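Long-range contacts in formate-dependent phosphoribosylglycinamide formyltransferase (Mycobacterium tuberculosis H37Rv, PDB 6KHR), which belongs to the ATP-grasp superfamily, a large group of enzymes that share a characteristic alpha+beta fold: residues A[226-231]-A[292-297]; A[271-276]-A[299-304]; A[244-249]-A[263-268]; A[140-145]-A[277-282]; A[288-293]-A[306-311]. One frame throughout, in Å; residues are numbered along the deposited sequence.

Contact 1. Residues A[226-231]-A[292-297]; sequences VTMIVV and VELMIN
Met-228 and Val-292 form one hydrogen-bonded antiparallel pair, Val-226 and Leu-294 the next, and Thr-227 and Glu-293 make the non-hydrogen-bonded pair between them. The backbone bonds are two in each hydrogen-bonded pair: Met-228 N gives to Val-292 O at 2.8 Å and Val-292 N to Met-228 O at 2.7 Å, while Val-226 N and O bind Leu-294 O and N, each at 3.0 Å. The N-to-C directions of the short segments make 147°, so the pairing is antiparallel with a clear departure from 180°.

A polar side-chain bond marks one face. Thr-227 OG1 donates to Glu-293 OE1 at 2.7 Å, meeting the carboxylate on its syn side and 18° out of its plane. A bend at chi2 (-55°) turns the carboxylate toward the adjacent strand and its threonine. Both groups are held further: Ser-313 OG hydrogen-bonds to Thr-227 OG1 and His-249 NE2 to Glu-293 OE2, which should restrict rotation of the carboxylate.

The other face is apolar. Met-228 CG lies 3.5 Å from Leu-294 CD1, and farther along Val-226 CG2 approaches Ile-296 CD1 at 4.2 Å.

Helix 267-284 covers this oily face, with Ala-273 and Ile-276 on Leu-294 and Ile-280 on Val-292. Within the sheet, strand 238-252 flanks 224-235, and strand 300-307 flanks 288-297.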
# COMPACT_ATOMS: atom_id res chain seq x y z
N VAL A 226 10.41 -11.64 18.06
CA VAL A 226 9.32 -10.67 17.96
C VAL A 226 9.88 -9.33 17.53
O VAL A 226 10.92 -8.87 18.03
CB VAL A 226 8.55 -10.56 19.30
CG1 VAL A 226 7.88 -9.22 19.43
CG2 VAL A 226 7.52 -11.68 19.38
N THR A 227 9.20 -8.70 16.58
CA THR A 227 9.51 -7.33 16.19
C THR A 227 8.48 -6.37 16.78
O THR A 227 7.28 -6.51 16.52
CB THR A 227 9.58 -7.20 14.67
OG1 THR A 227 10.55 -8.11 14.15
CG2 THR A 227 9.96 -5.76 14.29
N MET A 228 8.95 -5.42 17.59
CA MET A 228 8.14 -4.32 18.11
C MET A 228 8.38 -3.11 17.23
O MET A 228 9.50 -2.57 17.21
CB MET A 228 8.50 -4.00 19.56
CG MET A 228 8.35 -5.14 20.52
SD MET A 228 6.61 -5.41 20.91
CE MET A 228 6.20 -3.71 21.38
N ILE A 229 7.37 -2.71 16.48
CA ILE A 229 7.45 -1.52 15.65
C ILE A 229 7.00 -0.35 16.50
O ILE A 229 5.85 -0.34 16.96
CB ILE A 229 6.57 -1.61 14.40
CG1 ILE A 229 7.01 -2.76 13.50
CG2 ILE A 229 6.66 -0.27 13.65
CD1 ILE A 229 8.30 -2.52 12.82
N VAL A 230 7.90 0.62 16.70
CA VAL A 230 7.61 1.82 17.46
C VAL A 230 7.62 3.00 16.50
O VAL A 230 8.51 3.13 15.65
CB VAL A 230 8.62 2.02 18.60
CG1 VAL A 230 8.24 3.23 19.37
CG2 VAL A 230 8.67 0.80 19.49
N VAL A 231 6.61 3.86 16.63
CA VAL A 231 6.40 5.00 15.76
C VAL A 231 6.47 6.24 16.62
O VAL A 231 5.74 6.35 17.61
CB VAL A 231 5.03 4.94 15.06
CG1 VAL A 231 4.83 6.17 14.15
CG2 VAL A 231 4.86 3.61 14.30
N VAL A 292 12.17 -2.85 16.88
CA VAL A 292 12.92 -3.27 18.06
C VAL A 292 12.83 -4.77 18.13
O VAL A 292 11.73 -5.34 18.21
CB VAL A 292 12.39 -2.62 19.35
CG1 VAL A 292 13.00 -3.30 20.55
CG2 VAL A 292 12.71 -1.18 19.36
N GLU A 293 13.99 -5.42 18.11
CA GLU A 293 14.04 -6.87 18.07
C GLU A 293 14.14 -7.44 19.47
O GLU A 293 14.99 -7.01 20.27
CB GLU A 293 15.21 -7.33 17.20
CG GLU A 293 14.96 -7.09 15.71
CD GLU A 293 13.66 -7.74 15.21
OE1 GLU A 293 13.12 -7.27 14.19
OE2 GLU A 293 13.19 -8.72 15.82
N LEU A 294 13.26 -8.40 19.77
CA LEU A 294 13.21 -9.04 21.08
C LEU A 294 13.15 -10.57 20.95
O LEU A 294 12.74 -11.12 19.93
CB LEU A 294 12.02 -8.56 21.91
CG LEU A 294 11.75 -7.06 21.97
CD1 LEU A 294 10.45 -6.82 22.69
CD2 LEU A 294 12.88 -6.40 22.70
N MET A 295 13.60 -11.22 22.01
CA MET A 295 13.54 -12.67 22.20
C MET A 295 12.68 -12.95 23.42
O MET A 295 12.84 -12.30 24.45
CB MET A 295 14.95 -13.25 22.40
CG MET A 295 15.88 -13.00 21.22
SD MET A 295 17.58 -13.53 21.52
CE MET A 295 18.31 -12.06 22.23
N ILE A 296 11.78 -13.91 23.31
CA ILE A 296 10.76 -14.13 24.32
C ILE A 296 10.73 -15.60 24.68
O ILE A 296 10.78 -16.47 23.81
CB ILE A 296 9.36 -13.67 23.83
CG1 ILE A 296 9.47 -12.22 23.33
CG2 ILE A 296 8.30 -13.80 24.96
CD1 ILE A 296 8.23 -11.42 23.49
N ASN A 297 10.66 -15.86 25.97
CA ASN A 297 10.52 -17.19 26.51
C ASN A 297 9.55 -17.05 27.67
O ASN A 297 9.93 -16.78 28.80
CB ASN A 297 11.87 -17.76 26.95
CG ASN A 297 11.79 -19.24 27.29
OD1 ASN A 297 10.78 -19.90 27.02
ND2 ASN A 297 12.86 -19.77 27.87

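Contact 2. Residues A[271-276]-A[299-304]; sequences DAAKSI and DEVYFA
Ala-272 and Ile-276, on helix 267-284, face Val-301 and Phe-303 on a strand that runs nearly along the helix, the axes of the short segments approaching to 8.3 Å with directions only 21° apart. No hydrogen bond crosses between them, and the contact is a clear example of helix-on-sheet packing by small and branched aliphatic side chains.

Val-301 is the pivot, since its two methyl groups go to different partners. With CG1 anti to the backbone N (chi1 -179°), that branch meets Ile-276 CD1 at 3.7 Å, while CG2 sits 3.7 Å from Ala-272 CB. Ala-272 and Ile-276 are one helical turn apart, as the bond from Ile-276 N to Ala-272 O (2.9 Å) confirms, so Val-301 is touched by two successive turns. Ala-273 adds a looser touch of its CB on Val-301 CG1.

Ile-276 also divides its branches. Its extended arm (chi2 167°) carries CD1 down to the valine, where it also lies 3.9 Å from Val-301 O. Its other branch, CG2, lies 4.2 Å from Phe-303 CB, two residues along the strand, and stands oblique to the ring.

Leu-294 of the adjoining strand 288-297 completes the layer, touching Ala-273, Ile-276 and Val-301. Strand 300-307 is outermost in its sheet within this chain, and there the loop residue Pro-145 packs on Ile-276 and hydrogen-bonds through its backbone to Phe-303.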
# COMPACT_ATOMS: atom_id res chain seq x y z
N ASP A 271 4.12 -6.21 28.90
CA ASP A 271 4.57 -5.05 29.67
C ASP A 271 6.08 -4.89 29.54
O ASP A 271 6.58 -3.78 29.30
CB ASP A 271 4.19 -5.19 31.15
CG ASP A 271 2.68 -5.23 31.35
OD1 ASP A 271 1.95 -4.55 30.61
OD2 ASP A 271 2.22 -5.97 32.26
N ALA A 272 6.82 -5.98 29.70
CA ALA A 272 8.26 -5.94 29.50
C ALA A 272 8.61 -5.41 28.10
O ALA A 272 9.49 -4.55 27.96
CB ALA A 272 8.86 -7.33 29.71
N ALA A 273 7.94 -5.93 27.07
CA ALA A 273 8.30 -5.60 25.70
C ALA A 273 8.09 -4.12 25.41
O ALA A 273 8.98 -3.45 24.88
CB ALA A 273 7.51 -6.47 24.71
N LYS A 274 6.91 -3.59 25.74
CA LYS A 274 6.66 -2.16 25.58
C LYS A 274 7.72 -1.35 26.30
O LYS A 274 8.29 -0.39 25.76
CB LYS A 274 5.27 -1.81 26.10
CG LYS A 274 4.11 -2.01 25.12
CD LYS A 274 2.92 -1.16 25.56
CE LYS A 274 1.60 -1.58 24.93
NZ LYS A 274 0.44 -0.90 25.60
N SER A 275 8.02 -1.75 27.54
CA SER A 275 8.98 -1.01 28.35
C SER A 275 10.34 -0.94 27.66
O SER A 275 10.89 0.15 27.46
CB SER A 275 9.08 -1.68 29.72
OG SER A 275 9.64 -0.82 30.66
N ILE A 276 10.87 -2.10 27.25
CA ILE A 276 12.16 -2.18 26.55
C ILE A 276 12.12 -1.40 25.24
O ILE A 276 13.00 -0.57 24.97
CB ILE A 276 12.53 -3.65 26.29
CG1 ILE A 276 12.81 -4.39 27.59
CG2 ILE A 276 13.67 -3.75 25.29
CD1 ILE A 276 12.87 -5.89 27.41
N ASP A 299 7.73 -15.50 30.20
CA ASP A 299 7.74 -14.18 30.89
C ASP A 299 8.99 -13.38 30.56
O ASP A 299 8.96 -12.23 30.82
CB ASP A 299 8.06 -14.31 32.37
CG ASP A 299 7.09 -15.10 33.20
OD1 ASP A 299 6.90 -16.24 32.91
OD2 ASP A 299 6.59 -14.56 34.15
N GLU A 300 10.06 -14.00 30.10
CA GLU A 300 11.30 -13.23 29.92
C GLU A 300 11.40 -12.59 28.55
O GLU A 300 11.16 -13.26 27.61
CB GLU A 300 12.48 -14.16 30.16
CG GLU A 300 12.24 -15.06 31.33
CD GLU A 300 12.37 -14.33 32.64
OE1 GLU A 300 12.28 -14.95 33.68
OE2 GLU A 300 12.57 -13.13 32.59
N VAL A 301 11.81 -11.33 28.52
CA VAL A 301 12.00 -10.61 27.27
C VAL A 301 13.43 -10.10 27.23
O VAL A 301 13.93 -9.55 28.22
CB VAL A 301 10.98 -9.47 27.12
CG1 VAL A 301 11.18 -8.75 25.78
CG2 VAL A 301 9.57 -10.05 27.23
N TYR A 302 14.09 -10.32 26.10
CA TYR A 302 15.46 -9.90 25.89
C TYR A 302 15.53 -8.93 24.73
O TYR A 302 14.90 -9.13 23.69
CB TYR A 302 16.38 -11.08 25.62
CG TYR A 302 16.40 -12.12 26.70
CD1 TYR A 302 15.48 -13.17 26.70
CD2 TYR A 302 17.34 -12.08 27.71
CE1 TYR A 302 15.51 -14.14 27.69
CE2 TYR A 302 17.37 -13.04 28.70
CZ TYR A 302 16.46 -14.07 28.68
OH TYR A 302 16.50 -15.03 29.67
N PHE A 303 16.29 -7.88 24.92
CA PHE A 303 16.66 -7.01 23.82
C PHE A 303 17.66 -7.71 22.92
O PHE A 303 18.67 -8.22 23.40
CB PHE A 303 17.24 -5.71 24.37
CG PHE A 303 17.73 -4.81 23.30
CD1 PHE A 303 16.83 -4.06 22.54
CD2 PHE A 303 19.09 -4.73 23.01
CE1 PHE A 303 17.27 -3.22 21.54
CE2 PHE A 303 19.55 -3.90 22.01
CZ PHE A 303 18.63 -3.13 21.27
N ALA A 304 17.40 -7.71 21.62
CA ALA A 304 18.42 -8.20 20.70
C ALA A 304 18.97 -7.13 19.77
O ALA A 304 20.17 -7.14 19.50
CB ALA A 304 17.89 -9.36 19.85

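Contact 3. Residues A[244-249]-A[263-268]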
# COMPACT_ATOMS: atom_id res chain seq x y z
N CYS A 244 3.13 -0.79 17.64
CA CYS A 244 2.32 -1.71 16.88
C CYS A 244 2.07 -2.97 17.71
O CYS A 244 2.64 -3.16 18.79
CB CYS A 244 3.00 -2.00 15.56
SG CYS A 244 2.95 -0.51 14.51
N ALA A 245 1.15 -3.81 17.24
CA ALA A 245 0.99 -5.14 17.83
C ALA A 245 2.23 -5.97 17.53
O ALA A 245 2.79 -5.87 16.44
CB ALA A 245 -0.27 -5.85 17.30
N PRO A 246 2.69 -6.78 18.49
CA PRO A 246 3.92 -7.55 18.28
C PRO A 246 3.85 -8.33 16.99
O PRO A 246 2.81 -8.89 16.63
CB PRO A 246 3.95 -8.49 19.49
CG PRO A 246 3.15 -7.81 20.52
CD PRO A 246 2.05 -7.07 19.78
N ILE A 247 4.98 -8.37 16.27
CA ILE A 247 5.11 -9.13 15.04
C ILE A 247 6.03 -10.30 15.34
O ILE A 247 7.20 -10.10 15.71
CB ILE A 247 5.63 -8.26 13.89
CG1 ILE A 247 4.63 -7.16 13.54
CG2 ILE A 247 5.91 -9.08 12.61
CD1 ILE A 247 5.20 -6.22 12.44
N GLY A 248 5.51 -11.54 15.22
CA GLY A 248 6.33 -12.73 15.34
C GLY A 248 6.97 -13.08 14.01
O GLY A 248 6.38 -12.88 12.95
N HIS A 249 8.20 -13.59 14.06
CA HIS A 249 8.89 -13.95 12.82
C HIS A 249 9.90 -15.06 13.07
O HIS A 249 10.23 -15.39 14.21
CB HIS A 249 9.57 -12.73 12.16
CG HIS A 249 10.65 -12.09 12.99
ND1 HIS A 249 11.97 -12.50 12.94
CD2 HIS A 249 10.61 -11.05 13.85
CE1 HIS A 249 12.68 -11.74 13.74
NE2 HIS A 249 11.88 -10.85 14.31
N GLN A 263 1.47 -11.49 17.33
CA GLN A 263 1.98 -12.53 18.21
C GLN A 263 1.44 -12.32 19.62
O GLN A 263 1.62 -11.25 20.20
CB GLN A 263 3.51 -12.50 18.23
CG GLN A 263 4.10 -13.35 19.34
CD GLN A 263 3.72 -14.82 19.20
OE1 GLN A 263 4.01 -15.46 18.17
NE2 GLN A 263 3.04 -15.36 20.22
N LYS A 264 0.77 -13.33 20.18
CA LYS A 264 0.23 -13.19 21.53
C LYS A 264 1.37 -13.19 22.56
O LYS A 264 2.34 -13.95 22.45
CB LYS A 264 -0.78 -14.30 21.84
CG LYS A 264 -0.18 -15.73 21.94
CD LYS A 264 0.31 -16.10 23.36
CE LYS A 264 1.67 -16.83 23.33
NZ LYS A 264 2.46 -16.76 24.60
N LEU A 265 1.23 -12.33 23.56
CA LEU A 265 2.14 -12.30 24.68
C LEU A 265 1.33 -12.25 25.97
O LEU A 265 0.20 -11.73 25.99
CB LEU A 265 3.09 -11.10 24.61
CG LEU A 265 3.94 -11.02 23.34
CD1 LEU A 265 4.77 -9.76 23.34
CD2 LEU A 265 4.85 -12.23 23.28
N SER A 266 1.90 -12.78 27.04
CA SER A 266 1.30 -12.60 28.34
C SER A 266 1.35 -11.13 28.74
O SER A 266 2.17 -10.35 28.24
CB SER A 266 2.01 -13.46 29.39
OG SER A 266 3.41 -13.34 29.26
N THR A 267 0.47 -10.76 29.66
CA THR A 267 0.54 -9.42 30.23
C THR A 267 1.97 -9.08 30.67
O THR A 267 2.50 -8.02 30.31
CB THR A 267 -0.43 -9.29 31.39
OG1 THR A 267 -0.31 -10.46 32.21
CG2 THR A 267 -1.85 -9.20 30.88
N ALA A 268 2.62 -9.97 31.43
CA ALA A 268 3.95 -9.61 31.91
C ALA A 268 4.93 -9.52 30.76
O ALA A 268 5.76 -8.59 30.70
CB ALA A 268 4.44 -10.60 32.98
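Pro-246 and Gln-263 are joined by the hydrogen bond that crosses this contact, from Gln-263 N to Pro-246 O at 3.0 Å. Straight at the hydrogen (167°), it nevertheless reaches the oxygen from above the carbonyl plane, 45° out of it. The proline ring adds an apolar touch, its CG lying 3.8 Å from Leu-265 CD1, and the same CG is 3.8 Å from Gln-263 O. Beyond the proline, Gln-263 CB rests 3.7 Å from Gly-248 N.

The next shell fixes the glutamine. Its chain bends at chi2 (61°) and returns NE2 to the backbone, where it donates to Lys-264 O at 2.7 Å, in the plane of both the amide and the carbonyl and on a lone pair. At the other end of the amide OE1 accepts from Trp-260 NE1, so both polar atoms of this buried side chain have partners, which is consistent with the modelled orientation of the amide.

Farther out, Ser-266 is the N-cap of helix 267-284, its OG bonding Ala-269 N, and Leu-270 in the first turn packs on both Pro-246 and Leu-265. The contact thus ties strand 238-252 to the connection that leaves its neighbour, strand 256-261, and enters the helix.

Contact 4. Residues A[140-145]-A[277-282]; sequences DQLGLP and AARIVK
Leu-142 and Leu-144 reach across to Arg-279 and Ile-280, joining the exit of helix 131-141 to the C-terminal half of helix 267-284. Leu-142 is the first residue to leave helical geometry there, and the backbone bond between Leu-144 and Ala-138 keeps the turn close to the helix it has just left.

The apolar contacts centre on Ile-280. Its CG1 stands anti to the backbone N (chi1 -169°) and the chain then bends, which brings CD1 to the two leucines. Leu-142 CD1 meets Ile-280 CD1 at 3.8 Å, the two side chains crossing at about a right angle. Leu-144 also crosses the isoleucine at about a right angle, its CD2 4.1 Å from both Ile-280 CB and Ile-280 CD1.

A second kind of contact sets aliphatic carbon against a guanidinium. Arg-279 turns at chi3 (92°) so that NH1 comes beside the two leucines, 3.7 Å from Leu-142 CB and 3.7 Å from Leu-144 CD1. Both carbons lie at the edge of the flat group, Leu-142 CB in its plane, and Leu-142 runs past the arginine in the opposite direction.

Chemically, the two segments are joined without any hydrogen bond or charge pair. Leu-144 and Ile-280 are buried on the inner side, with the partly exposed Leu-142 beside them, and there Ile-280 also leans on Val-292 of the sheet, while the exposed arginine borders the leucines by van der Waals contact. Such an interface probably owes its hold chiefly to exclusion of water, with its one charged group kept at the solvent side.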
# COMPACT_ATOMS: atom_id res chain seq x y z
N ASP A 140 24.21 -1.35 29.24
CA ASP A 140 24.95 -0.64 30.29
C ASP A 140 24.31 0.69 30.67
O ASP A 140 23.92 0.88 31.82
CB ASP A 140 26.40 -0.46 29.85
CG ASP A 140 27.07 -1.79 29.56
OD1 ASP A 140 26.63 -2.80 30.14
OD2 ASP A 140 28.02 -1.82 28.74
N GLN A 141 24.14 1.60 29.72
CA GLN A 141 23.57 2.91 30.04
C GLN A 141 22.10 2.79 30.40
O GLN A 141 21.67 3.18 31.49
CB GLN A 141 23.78 3.87 28.87
CG GLN A 141 25.25 4.00 28.48
CD GLN A 141 25.45 4.78 27.20
OE1 GLN A 141 24.70 5.71 26.89
NE2 GLN A 141 26.47 4.39 26.43
N LEU A 142 21.29 2.27 29.49
CA LEU A 142 19.98 1.80 29.90
C LEU A 142 20.15 0.47 30.60
O LEU A 142 21.18 -0.20 30.48
CB LEU A 142 19.06 1.69 28.67
CG LEU A 142 19.30 2.87 27.70
CD1 LEU A 142 18.63 2.66 26.35
CD2 LEU A 142 18.86 4.19 28.30
N GLY A 143 19.16 0.08 31.39
CA GLY A 143 19.37 -1.15 32.11
C GLY A 143 18.71 -2.34 31.45
O GLY A 143 18.15 -3.20 32.12
N LEU A 144 18.79 -2.38 30.12
CA LEU A 144 17.94 -3.28 29.36
C LEU A 144 18.44 -4.72 29.48
O LEU A 144 19.65 -4.96 29.51
CB LEU A 144 17.89 -2.85 27.88
CG LEU A 144 16.88 -1.81 27.38
CD1 LEU A 144 16.32 -0.93 28.49
CD2 LEU A 144 17.51 -0.95 26.28
N PRO A 145 17.52 -5.69 29.55
CA PRO A 145 17.93 -7.09 29.71
C PRO A 145 18.29 -7.70 28.36
O PRO A 145 17.54 -7.58 27.38
CB PRO A 145 16.67 -7.76 30.29
CG PRO A 145 15.53 -6.98 29.65
CD PRO A 145 16.05 -5.56 29.45
N ALA A 277 11.13 -1.70 24.39
CA ALA A 277 10.97 -0.97 23.13
C ALA A 277 10.95 0.54 23.36
O ALA A 277 11.70 1.29 22.72
CB ALA A 277 9.69 -1.42 22.42
N ALA A 278 10.14 1.01 24.33
CA ALA A 278 10.02 2.44 24.56
C ALA A 278 11.32 3.06 25.03
O ALA A 278 11.63 4.21 24.70
CB ALA A 278 8.93 2.72 25.58
N ARG A 279 12.12 2.32 25.81
CA ARG A 279 13.29 2.96 26.40
C ARG A 279 14.44 3.07 25.39
O ARG A 279 15.07 4.12 25.29
CB ARG A 279 13.70 2.23 27.68
CG ARG A 279 12.62 2.32 28.75
CD ARG A 279 13.00 1.70 30.09
NE ARG A 279 13.58 2.71 30.95
CZ ARG A 279 14.88 2.95 31.01
NH1 ARG A 279 15.71 2.24 30.26
NH2 ARG A 279 15.36 3.90 31.80
N ILE A 280 14.71 2.02 24.61
CA ILE A 280 15.75 2.18 23.59
C ILE A 280 15.36 3.25 22.58
O ILE A 280 16.23 3.99 22.09
CB ILE A 280 16.07 0.84 22.89
CG1 ILE A 280 17.33 0.97 22.05
CG2 ILE A 280 14.95 0.42 21.98
CD1 ILE A 280 18.55 1.15 22.88
N VAL A 281 14.07 3.40 22.29
CA VAL A 281 13.69 4.35 21.25
C VAL A 281 13.83 5.77 21.75
O VAL A 281 14.30 6.65 21.02
CB VAL A 281 12.27 4.07 20.72
CG1 VAL A 281 11.72 5.30 19.97
CG2 VAL A 281 12.29 2.86 19.76
N LYS A 282 13.46 6.03 23.02
CA LYS A 282 13.61 7.38 23.55
C LYS A 282 15.07 7.77 23.70
O LYS A 282 15.41 8.94 23.55
CB LYS A 282 12.88 7.53 24.89
CG LYS A 282 11.40 7.87 24.78
CD LYS A 282 10.80 8.19 26.14
CE LYS A 282 9.37 8.73 26.03
NZ LYS A 282 8.66 8.73 27.34

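Contact 5. Residues A[288-293]-A[306-311]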
# COMPACT_ATOMS: atom_id res chain seq x y z
N GLY A 288 10.54 9.02 13.80
CA GLY A 288 10.85 7.89 12.96
C GLY A 288 10.02 6.67 13.29
O GLY A 288 9.15 6.69 14.16
N VAL A 289 10.31 5.61 12.55
CA VAL A 289 9.71 4.30 12.78
C VAL A 289 10.84 3.36 13.13
O VAL A 289 11.80 3.22 12.36
CB VAL A 289 8.94 3.79 11.55
CG1 VAL A 289 8.49 2.42 11.80
CG2 VAL A 289 7.74 4.65 11.31
N PHE A 290 10.75 2.75 14.29
CA PHE A 290 11.83 1.91 14.79
C PHE A 290 11.33 0.49 14.91
O PHE A 290 10.20 0.25 15.36
CB PHE A 290 12.34 2.43 16.15
CG PHE A 290 12.91 3.82 16.10
CD1 PHE A 290 12.07 4.93 15.99
CD2 PHE A 290 14.28 4.03 16.17
CE1 PHE A 290 12.59 6.21 15.95
CE2 PHE A 290 14.81 5.32 16.13
CZ PHE A 290 13.96 6.41 16.01
N GLY A 291 12.16 -0.46 14.49
CA GLY A 291 11.90 -1.86 14.70
C GLY A 291 12.79 -2.36 15.82
O GLY A 291 14.03 -2.27 15.75
N VAL A 292 12.17 -2.85 16.88
CA VAL A 292 12.92 -3.27 18.06
C VAL A 292 12.83 -4.77 18.13
O VAL A 292 11.73 -5.34 18.21
CB VAL A 292 12.39 -2.62 19.35
CG1 VAL A 292 13.00 -3.30 20.55
CG2 VAL A 292 12.71 -1.18 19.36
N GLU A 293 13.99 -5.42 18.11
CA GLU A 293 14.04 -6.87 18.07
C GLU A 293 14.14 -7.44 19.47
O GLU A 293 14.99 -7.01 20.27
CB GLU A 293 15.21 -7.33 17.20
CG GLU A 293 14.96 -7.09 15.71
CD GLU A 293 13.66 -7.74 15.21
OE1 GLU A 293 13.12 -7.27 14.19
OE2 GLU A 293 13.19 -8.72 15.82
N VAL A 306 17.88 -3.12 17.37
CA VAL A 306 16.95 -2.12 16.86
C VAL A 306 17.47 -1.61 15.52
O VAL A 306 18.67 -1.36 15.35
CB VAL A 306 16.74 -0.95 17.85
CG1 VAL A 306 18.06 -0.32 18.25
CG2 VAL A 306 15.77 0.09 17.26
N THR A 307 16.55 -1.44 14.56
CA THR A 307 16.89 -0.82 13.28
C THR A 307 16.02 0.40 13.00
O THR A 307 14.81 0.40 13.26
CB THR A 307 16.74 -1.79 12.14
OG1 THR A 307 16.92 -1.08 10.91
CG2 THR A 307 15.37 -2.42 12.15
N VAL A 308 16.64 1.42 12.41
CA VAL A 308 15.95 2.64 12.01
C VAL A 308 15.35 2.49 10.61
O VAL A 308 14.84 3.47 10.04
CB VAL A 308 16.90 3.86 12.05
CG1 VAL A 308 17.58 3.98 13.41
CG2 VAL A 308 17.93 3.77 10.92
N CYS A 309 15.38 1.28 10.06
CA CYS A 309 14.86 0.99 8.72
C CYS A 309 13.78 -0.08 8.77
O CYS A 309 13.84 -0.99 9.59
CB CYS A 309 15.99 0.52 7.79
SG CYS A 309 17.52 1.49 7.86
N PRO A 310 12.77 -0.02 7.87
CA PRO A 310 11.65 -0.97 7.95
C PRO A 310 12.08 -2.41 7.75
O PRO A 310 12.48 -2.80 6.65
CB PRO A 310 10.71 -0.51 6.83
CG PRO A 310 11.61 0.19 5.85
CD PRO A 310 12.66 0.86 6.69
N ALA A 311 11.99 -3.21 8.81
CA ALA A 311 12.47 -4.58 8.77
C ALA A 311 11.68 -5.43 7.78
O ALA A 311 10.51 -5.16 7.48
CB ALA A 311 12.41 -5.21 10.16
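Val-306 packs against the backbone of Gly-291 and the side chain of Val-292. Starting at its root, CA already touches the glycine carbonyl in a CA-H...O contact. CB follows at 3.7 Å from Gly-291 O. The branches then part: at chi1 55° CG2 stands anti to the backbone N, 3.3 Å from Gly-291 O and 3.9 Å from Val-292 CG2, and near the plane of the Phe-290 ring, at its edge. CG1 takes the place between backbone N and carbonyl and faces Ile-280 of helix 267-284.

One residue on, Gly-291 and Thr-307 form a hydrogen-bonded antiparallel pair. Gly-291 N gives to Thr-307 O at 3.0 Å (172°), and Thr-307 N returns a bond to Gly-291 O at 2.9 Å; both donors lie in the carbonyl plane of their acceptors. Beyond this pair segment 306-311 leaves the sheet. Val-308 still reaches back, its CG1 4.1 Å from Phe-290 CE2 and oblique to the ring, while Thr-307 OG1 accepts from Cys-309 N at 2.9 Å.

That last bond defines an ST turn, by which the chain ends its strand. The whole is a beta hairpin, strands 288-297 and 300-307, here at the end away from its connecting turn; the hairpin falls in the ATP-grasp part of the chain and belongs to a larger antiparallel sheet with helix 267-284 against one face.

Strand 288-297 unites contacts 1 and 5, which pair it with its two neighbours in the sheet and are both buried and backbone-bonded. The centre of contact 5 lies about 4 Å from that of the chain, those of contacts 2, 3 and 4 some 16 to 17 Å. These three share helix 267-284, approached at its beginning by contact 3, then by contact 2, and farther along by contact 4. Chemistry follows place: paired peptides within the sheet, joined in contact 1 by a threonine-glutamate bond; apolar side chains alone where the helix meets the edge strand; a single backbone hydrogen bond beside a held glutamine amide at the helix entrance; and leucines bordered by arginine at the partly exposed contact 4.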